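Local coordinates for beta-N-acetylhexosaminidase (Thermotoga neapolitana, PDB 5BZA), which probably hydrolyses terminal non-reducing N-acetyl-D-hexosamine residues from N-acetyl-beta-D-hexosaminides, as a member of glycoside hydrolase family 3, at residues Asp365-Asp368 / Leu369-Glu372; Pro371-Ala374 / Lys375-Lys379; Lys451-Ser454 / Val455-Phe459. All coordinates share one frame; numbering follows the deposited sequence.

How the interactions relate
The three contacts lie on two packed helices, 364-377 and 452-463, beside the mixed sheet. Interactions 1 and 2 follow each other along helix 364-377, sharing P371 and E372, with centres about 10 Å apart; interaction 3 covers the N-cap K451 and the first two turns of helix 452-463. At one end of the interface D366 OD2 lies 3.4 Å from K451 NZ, a long, weak ion pair, and L369 CD1 lies 4.0 Å from P452 CG. At the other end F459 CE2 comes within 3.3 Å of A374 CA. K457 of interaction 3 comes nearest a metal: its side chain is about 6 Å from a bound cadmium ion and about 3 Å from that of E330, a zinc-site residue without zinc in this chain.

Interaction 1: residues Asp365-Asp368 / Leu369-Glu372; sequences DDYD and LIPE
At the kink of helix 364-377, which packs on strands of the C-terminal domain's mixed sheet, the turn D365-D368 passes into L369-E372, where the N of P371 and of E372 makes no bond to the preceding turn. L369 N has two weak bonds, to D365 O at 3.0 Å and to D366 O at 2.9 Å. I370 N is likewise shared: its bond to Y367 O measures 3.2 Å, its donor well above that carbonyl plane, while the one to D366 O is weak. P371 has no N-H to offer the turn before; instead its ring carbon CD rests 3.2 Å from D368 O and 3.5 Å from Y367 O. The side chain of I370 turns back along the helix, CG1 lying beside its own backbone N (chi1 -65°), which brings CG1 to 3.4 Å from D366 O and CD1 to 4.3 Å from Y367 CD1, meeting the ring obliquely. I370 and Y367 both also pack on V351 of strand 347-352. The carboxylates find partners off the helix: D368 OD1 a salt bridge with R385, D366 OD2 a hydrogen bond with T450. Bent, shared N-H bonds and the proline's missing donor leave the kink without regular i to i-4 bonding.

Interaction 2: residues Pro371-Ala374 / Lys375-Lys379; sequences PEVA and KRFFK
From P371 to F378 the backbone runs through the last turns of helix 364-377 and leaves it as a loop: K375 N bonds to P371 O at 2.9 Å (160° at the hydrogen), whereas R376 N bonds back only three residues, to V373 O. In this C-terminal domain the helix end packs on strand 347-352, helix 452-463 and helix 42-54. A374 O accepts two bonds as the helix ends, from F377 N at 3.0 Å, above the carbonyl plane, and from F378 N at 2.9 Å, almost in line with C=O. K375 lays its extended chain back along the helix, CG 3.3 Å from P371 O. R376 bends at chi3 (62°) and carries its guanidinium group to a salt bridge with D15; E372 bonds through OE2 to Y43. F378 turns its ring edge toward A374 O and makes edge-to-face contacts with F401 and F459, while F377 does the same with Y456. V373 CG1 touches F377 CE2 at 4.2 Å. With CG beside its own backbone N (chi1 -64°), the F377 ring is swung back toward the preceding turn, where V373 O meets its edge in the ring plane, 3.1 Å from F377 CD2.

Interaction 3: residues Lys451-Ser454 / Val455-Phe459; sequences KPIS and VYKSF
V455 meets K451 where helix 452-463 begins, K451 holding the N-cap position: V455 N bonds to K451 O at 3.0 Å, nearly straight at 166°, and V455 CG2 lies against the same oxygen. K451's own amine leads away from the helix to G67 O of the second subunit, so the start of the helix also takes part in the dimer contact. Y456 N follows with an equally straight bond to P452 O (2.9 Å), and Y456 CB lies close to both P452 O and I453 O. With CG opposite the backbone N (chi1 172°), its ring reaches the end of I453, whose CD1 sits 4.0 Å from Y456 CD1; the two side chains cross obliquely. The Y456 hydroxyl bonds to D47. K457 N takes I453 O at 2.9 Å, more bent, while K457 CG lies 3.3 Å from that oxygen. The chain bends at chi2 (-60°) and brings NZ to salt bridges with D47 and E330 and a hydrogen bond with Q460. S458 N bonds to S454 O at 2.8 Å; its hydroxyl donates to V455 O at 2.8 Å in the carbonyl plane, on a lone pair. F459 N also bonds to V455 O, which therefore accepts from both a backbone N-H and a hydroxyl, and the F459 ring turns one face to this oxygen. The successive backbone bonds make a regular alpha-helical opening. The buried polar ends are met largely from outside the helix: D47 receives both Y456 OH and K457 NZ, and its charge together with that of E330 would probably keep the K457 amine protonated.

Interaction 1: residues Asp365-Asp368 / Leu369-Glu372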
loop_
_atom_site.group_PDB
_atom_site.type_symbol
_atom_site.label_atom_id
_atom_site.label_comp_id
_atom_site.label_asym_id
_atom_site.label_seq_id
_atom_site.Cartn_x
_atom_site.Cartn_y
_atom_site.Cartn_z
ATOM N N ASP B 365 -2.276 16.995 -4.917
ATOM C CA ASP B 365 -1.347 16.130 -5.634
ATOM C C ASP B 365 -2.006 15.604 -6.904
ATOM O O ASP B 365 -1.332 15.452 -7.946
ATOM C CB ASP B 365 -0.823 14.969 -4.773
ATOM C CG ASP B 365 -0.239 15.419 -3.432
ATOM O OD1 ASP B 365 0.556 16.395 -3.405
ATOM O OD2 ASP B 365 -0.442 14.689 -2.428
ATOM N N ASP B 366 -3.328 15.398 -6.842
ATOM C CA ASP B 366 -4.089 14.986 -8.029
ATOM C C ASP B 366 -3.920 15.994 -9.188
ATOM O O ASP B 366 -3.645 15.626 -10.368
ATOM C CB ASP B 366 -5.586 14.827 -7.695
ATOM C CG ASP B 366 -5.880 13.699 -6.691
ATOM O OD1 ASP B 366 -4.978 12.934 -6.320
ATOM O OD2 ASP B 366 -7.061 13.537 -6.302
ATOM N N TYR B 367 -4.051 17.272 -8.830
ATOM C CA TYR B 367 -3.908 18.369 -9.791
ATOM C C TYR B 367 -2.538 18.298 -10.405
ATOM O O TYR B 367 -2.397 18.419 -11.617
ATOM C CB TYR B 367 -4.113 19.746 -9.143
ATOM C CG TYR B 367 -5.455 19.916 -8.489
ATOM C CD1 TYR B 367 -6.557 19.211 -8.948
ATOM C CD2 TYR B 367 -5.640 20.839 -7.458
ATOM C CE1 TYR B 367 -7.799 19.365 -8.367
ATOM C CE2 TYR B 367 -6.896 21.013 -6.870
ATOM C CZ TYR B 367 -7.969 20.267 -7.324
ATOM O OH TYR B 367 -9.219 20.419 -6.761
ATOM N N ASP B 368 -1.531 18.148 -9.555
ATOM C CA ASP B 368 -0.157 17.979 -10.046
ATOM C C ASP B 368 -0.018 16.840 -11.048
ATOM O O ASP B 368 0.793 16.909 -11.969
ATOM C CB ASP B 368 0.812 17.694 -8.887
ATOM C CG ASP B 368 1.110 18.917 -8.055
ATOM O OD1 ASP B 368 0.729 20.017 -8.477
ATOM O OD2 ASP B 368 1.734 18.780 -6.980
ATOM N N LEU B 369 -0.819 15.794 -10.890
ATOM C CA LEU B 369 -0.655 14.629 -11.752
ATOM C C LEU B 369 -1.393 14.746 -13.100
ATOM O O LEU B 369 -1.073 14.027 -14.053
ATOM C CB LEU B 369 -1.085 13.373 -10.985
ATOM C CG LEU B 369 0.111 12.853 -10.157
ATOM C CD1 LEU B 369 -0.262 11.719 -9.206
ATOM C CD2 LEU B 369 1.286 12.436 -11.078
ATOM N N ILE B 370 -2.361 15.659 -13.189
ATOM C CA ILE B 370 -3.125 15.835 -14.446
ATOM C C ILE B 370 -2.283 15.998 -15.749
ATOM O O ILE B 370 -2.639 15.441 -16.813
ATOM C CB ILE B 370 -4.121 17.060 -14.301
ATOM C CG1 ILE B 370 -5.175 16.741 -13.234
ATOM C CG2 ILE B 370 -4.778 17.434 -15.654
ATOM C CD1 ILE B 370 -6.299 17.836 -13.044
ATOM N N PRO B 371 -1.215 16.809 -15.710
ATOM C CA PRO B 371 -0.378 16.946 -16.920
ATOM C C PRO B 371 0.250 15.624 -17.412
ATOM O O PRO B 371 0.222 15.349 -18.622
ATOM C CB PRO B 371 0.718 17.928 -16.483
ATOM C CG PRO B 371 0.041 18.730 -15.406
ATOM C CD PRO B 371 -0.801 17.754 -14.658
ATOM N N GLU B 372 0.812 14.837 -16.500
ATOM C CA GLU B 372 1.398 13.541 -16.860
ATOM C C GLU B 372 0.362 12.713 -17.619
ATOM O O GLU B 372 0.622 12.241 -18.735
ATOM C CB GLU B 372 1.892 12.802 -15.603
ATOM C CG GLU B 372 2.516 11.422 -15.847
ATOM C CD GLU B 372 2.728 10.625 -14.549
ATOM O OE1 GLU B 372 3.517 11.086 -13.682
ATOM O OE2 GLU B 372 2.066 9.559 -14.378
#

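Interaction 2: residues Pro371-Ala374 / Lys375-Lys379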
loop_
_atom_site.group_PDB
_atom_site.type_symbol
_atom_site.label_atom_id
_atom_site.label_comp_id
_atom_site.label_asym_id
_atom_site.label_seq_id
_atom_site.Cartn_x
_atom_site.Cartn_y
_atom_site.Cartn_z
ATOM N N PRO B 371 -1.215 16.809 -15.710
ATOM C CA PRO B 371 -0.378 16.946 -16.920
ATOM C C PRO B 371 0.250 15.624 -17.412
ATOM O O PRO B 371 0.222 15.349 -18.622
ATOM C CB PRO B 371 0.718 17.928 -16.483
ATOM C CG PRO B 371 0.041 18.730 -15.406
ATOM C CD PRO B 371 -0.801 17.754 -14.658
ATOM N N GLU B 372 0.812 14.837 -16.500
ATOM C CA GLU B 372 1.398 13.541 -16.860
ATOM C C GLU B 372 0.362 12.713 -17.619
ATOM O O GLU B 372 0.622 12.241 -18.735
ATOM C CB GLU B 372 1.892 12.802 -15.603
ATOM C CG GLU B 372 2.516 11.422 -15.847
ATOM C CD GLU B 372 2.728 10.625 -14.549
ATOM O OE1 GLU B 372 3.517 11.086 -13.682
ATOM O OE2 GLU B 372 2.066 9.559 -14.378
ATOM N N VAL B 373 -0.838 12.621 -17.061
ATOM C CA VAL B 373 -1.881 11.779 -17.648
ATOM C C VAL B 373 -2.326 12.307 -19.014
ATOM O O VAL B 373 -2.547 11.558 -19.986
ATOM C CB VAL B 373 -3.103 11.708 -16.719
ATOM C CG1 VAL B 373 -4.143 10.743 -17.296
ATOM C CG2 VAL B 373 -2.687 11.300 -15.304
ATOM N N ALA B 374 -2.459 13.620 -19.091
ATOM C CA ALA B 374 -2.927 14.234 -20.324
ATOM C C ALA B 374 -1.918 13.954 -21.416
ATOM O O ALA B 374 -2.298 13.657 -22.551
ATOM C CB ALA B 374 -3.155 15.727 -20.150
ATOM N N LYS B 375 -0.635 14.042 -21.070
ATOM C CA LYS B 375 0.422 13.770 -22.050
ATOM C C LYS B 375 0.401 12.382 -22.713
ATOM O O LYS B 375 0.881 12.262 -23.863
ATOM C CB LYS B 375 1.785 13.999 -21.399
ATOM C CG LYS B 375 2.113 15.482 -21.302
ATOM C CD LYS B 375 3.330 15.752 -20.452
ATOM C CE LYS B 375 3.618 17.243 -20.420
ATOM N NZ LYS B 375 4.512 17.625 -19.278
ATOM N N ARG B 376 -0.161 11.350 -22.069
ATOM C CA ARG B 376 -0.319 10.013 -22.717
ATOM C C ARG B 376 -1.284 10.009 -23.900
ATOM O O ARG B 376 -1.200 9.171 -24.808
ATOM C CB ARG B 376 -0.820 8.976 -21.707
ATOM C CG ARG B 376 0.069 8.803 -20.507
ATOM C CD ARG B 376 -0.317 7.562 -19.700
ATOM N NE ARG B 376 -0.175 6.306 -20.445
ATOM C CZ ARG B 376 0.915 5.530 -20.439
ATOM N NH1 ARG B 376 1.981 5.854 -19.710
ATOM N NH2 ARG B 376 0.921 4.415 -21.146
ATOM N N PHE B 377 -2.203 10.981 -23.885
ATOM C CA PHE B 377 -3.366 11.005 -24.781
ATOM C C PHE B 377 -3.350 12.171 -25.773
ATOM O O PHE B 377 -3.941 12.092 -26.853
ATOM C CB PHE B 377 -4.650 11.072 -23.946
ATOM C CG PHE B 377 -4.887 9.860 -23.087
ATOM C CD1 PHE B 377 -5.514 8.721 -23.603
ATOM C CD2 PHE B 377 -4.499 9.860 -21.757
ATOM C CE1 PHE B 377 -5.734 7.594 -22.793
ATOM C CE2 PHE B 377 -4.714 8.731 -20.958
ATOM C CZ PHE B 377 -5.333 7.602 -21.480
ATOM N N PHE B 378 -2.705 13.269 -25.394
ATOM C CA PHE B 378 -2.760 14.481 -26.210
ATOM C C PHE B 378 -1.411 15.109 -26.346
ATOM O O PHE B 378 -0.643 15.111 -25.391
ATOM C CB PHE B 378 -3.772 15.542 -25.597
ATOM C CG PHE B 378 -5.178 15.033 -25.505
ATOM C CD1 PHE B 378 -6.007 15.102 -26.598
ATOM C CD2 PHE B 378 -5.627 14.376 -24.375
ATOM C CE1 PHE B 378 -7.266 14.584 -26.557
ATOM C CE2 PHE B 378 -6.888 13.832 -24.333
ATOM C CZ PHE B 378 -7.707 13.937 -25.425
ATOM N N LYS B 379 -1.138 15.696 -27.514
ATOM C CA LYS B 379 0.010 16.596 -27.590
ATOM C C LYS B 379 -0.318 17.815 -26.713
ATOM O O LYS B 379 -1.428 18.376 -26.749
ATOM C CB LYS B 379 0.305 17.032 -29.024
ATOM C CG LYS B 379 0.123 15.963 -30.043
ATOM C CD LYS B 379 0.536 16.459 -31.423
ATOM C CE LYS B 379 -0.721 16.803 -32.182
ATOM N NZ LYS B 379 -0.462 17.348 -33.533
#

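Interaction 3: residues Lys451-Ser454 / Val455-Phe459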
loop_
_atom_site.group_PDB
_atom_site.type_symbol
_atom_site.label_atom_id
_atom_site.label_comp_id
_atom_site.label_asym_id
_atom_site.label_seq_id
_atom_site.Cartn_x
_atom_site.Cartn_y
_atom_site.Cartn_z
ATOM N N LYS B 451 -9.281 12.260 -9.053
ATOM C CA LYS B 451 -8.273 11.191 -9.116
ATOM C C LYS B 451 -7.690 10.924 -10.497
ATOM O O LYS B 451 -8.407 10.966 -11.523
ATOM C CB LYS B 451 -8.825 9.859 -8.600
ATOM C CG LYS B 451 -9.136 9.845 -7.162
ATOM C CD LYS B 451 -8.033 10.468 -6.341
ATOM C CE LYS B 451 -8.332 10.228 -4.904
ATOM N NZ LYS B 451 -7.520 11.037 -3.972
ATOM N N PRO B 452 -6.372 10.631 -10.525
ATOM C CA PRO B 452 -5.671 10.286 -11.768
ATOM C C PRO B 452 -6.413 9.248 -12.569
ATOM O O PRO B 452 -6.599 9.455 -13.767
ATOM C CB PRO B 452 -4.317 9.740 -11.275
ATOM C CG PRO B 452 -4.040 10.520 -10.034
ATOM C CD PRO B 452 -5.442 10.789 -9.388
ATOM N N ILE B 453 -6.892 8.182 -11.940
ATOM C CA ILE B 453 -7.557 7.172 -12.727
ATOM C C ILE B 453 -8.793 7.758 -13.419
ATOM O O ILE B 453 -9.089 7.382 -14.557
ATOM C CB ILE B 453 -7.960 5.920 -11.886
ATOM C CG1 ILE B 453 -8.624 4.875 -12.792
ATOM C CG2 ILE B 453 -8.923 6.277 -10.745
ATOM C CD1 ILE B 453 -7.762 4.420 -13.965
ATOM N N SER B 454 -9.476 8.708 -12.757
ATOM C CA SER B 454 -10.683 9.352 -13.322
ATOM C C SER B 454 -10.401 10.290 -14.507
ATOM O O SER B 454 -11.122 10.314 -15.505
ATOM C CB SER B 454 -11.416 10.142 -12.230
ATOM O OG SER B 454 -12.155 9.280 -11.413
ATOM N N VAL B 455 -9.379 11.116 -14.335
ATOM C CA VAL B 455 -8.889 11.960 -15.407
ATOM C C VAL B 455 -8.462 11.111 -16.623
ATOM O O VAL B 455 -8.887 11.353 -17.755
ATOM C CB VAL B 455 -7.736 12.801 -14.879
ATOM C CG1 VAL B 455 -7.127 13.658 -15.977
ATOM C CG2 VAL B 455 -8.233 13.634 -13.724
ATOM N N TYR B 456 -7.681 10.063 -16.346
ATOM C CA TYR B 456 -7.236 9.081 -17.350
ATOM C C TYR B 456 -8.458 8.552 -18.089
ATOM O O TYR B 456 -8.527 8.571 -19.336
ATOM C CB TYR B 456 -6.468 7.955 -16.633
ATOM C CG TYR B 456 -6.067 6.733 -17.426
ATOM C CD1 TYR B 456 -6.987 5.723 -17.713
ATOM C CD2 TYR B 456 -4.745 6.556 -17.825
ATOM C CE1 TYR B 456 -6.605 4.577 -18.415
ATOM C CE2 TYR B 456 -4.341 5.410 -18.518
ATOM C CZ TYR B 456 -5.272 4.420 -18.801
ATOM O OH TYR B 456 -4.872 3.297 -19.478
ATOM N N LYS B 457 -9.470 8.152 -17.326
ATOM C CA LYS B 457 -10.662 7.611 -17.960
ATOM C C LYS B 457 -11.421 8.683 -18.755
ATOM O O LYS B 457 -12.028 8.383 -19.790
ATOM C CB LYS B 457 -11.589 6.979 -16.924
ATOM C CG LYS B 457 -11.109 5.626 -16.447
ATOM C CD LYS B 457 -11.019 4.639 -17.621
ATOM C CE LYS B 457 -10.262 3.371 -17.259
ATOM N NZ LYS B 457 -10.313 2.368 -18.352
ATOM N N SER B 458 -11.353 9.938 -18.305
ATOM C CA SER B 458 -12.063 11.009 -19.018
ATOM C C SER B 458 -11.377 11.238 -20.374
ATOM O O SER B 458 -12.070 11.422 -21.389
ATOM C CB SER B 458 -12.149 12.287 -18.167
ATOM O OG SER B 458 -11.009 13.125 -18.270
ATOM N N PHE B 459 -10.040 11.154 -20.417
ATOM C CA PHE B 459 -9.350 11.292 -21.702
ATOM C C PHE B 459 -9.720 10.124 -22.612
ATOM O O PHE B 459 -9.961 10.306 -23.824
ATOM C CB PHE B 459 -7.833 11.398 -21.523
ATOM C CG PHE B 459 -7.407 12.605 -20.749
ATOM C CD1 PHE B 459 -8.093 13.811 -20.886
ATOM C CD2 PHE B 459 -6.349 12.543 -19.868
ATOM C CE1 PHE B 459 -7.723 14.916 -20.168
ATOM C CE2 PHE B 459 -5.958 13.659 -19.145
ATOM C CZ PHE B 459 -6.644 14.851 -19.296
#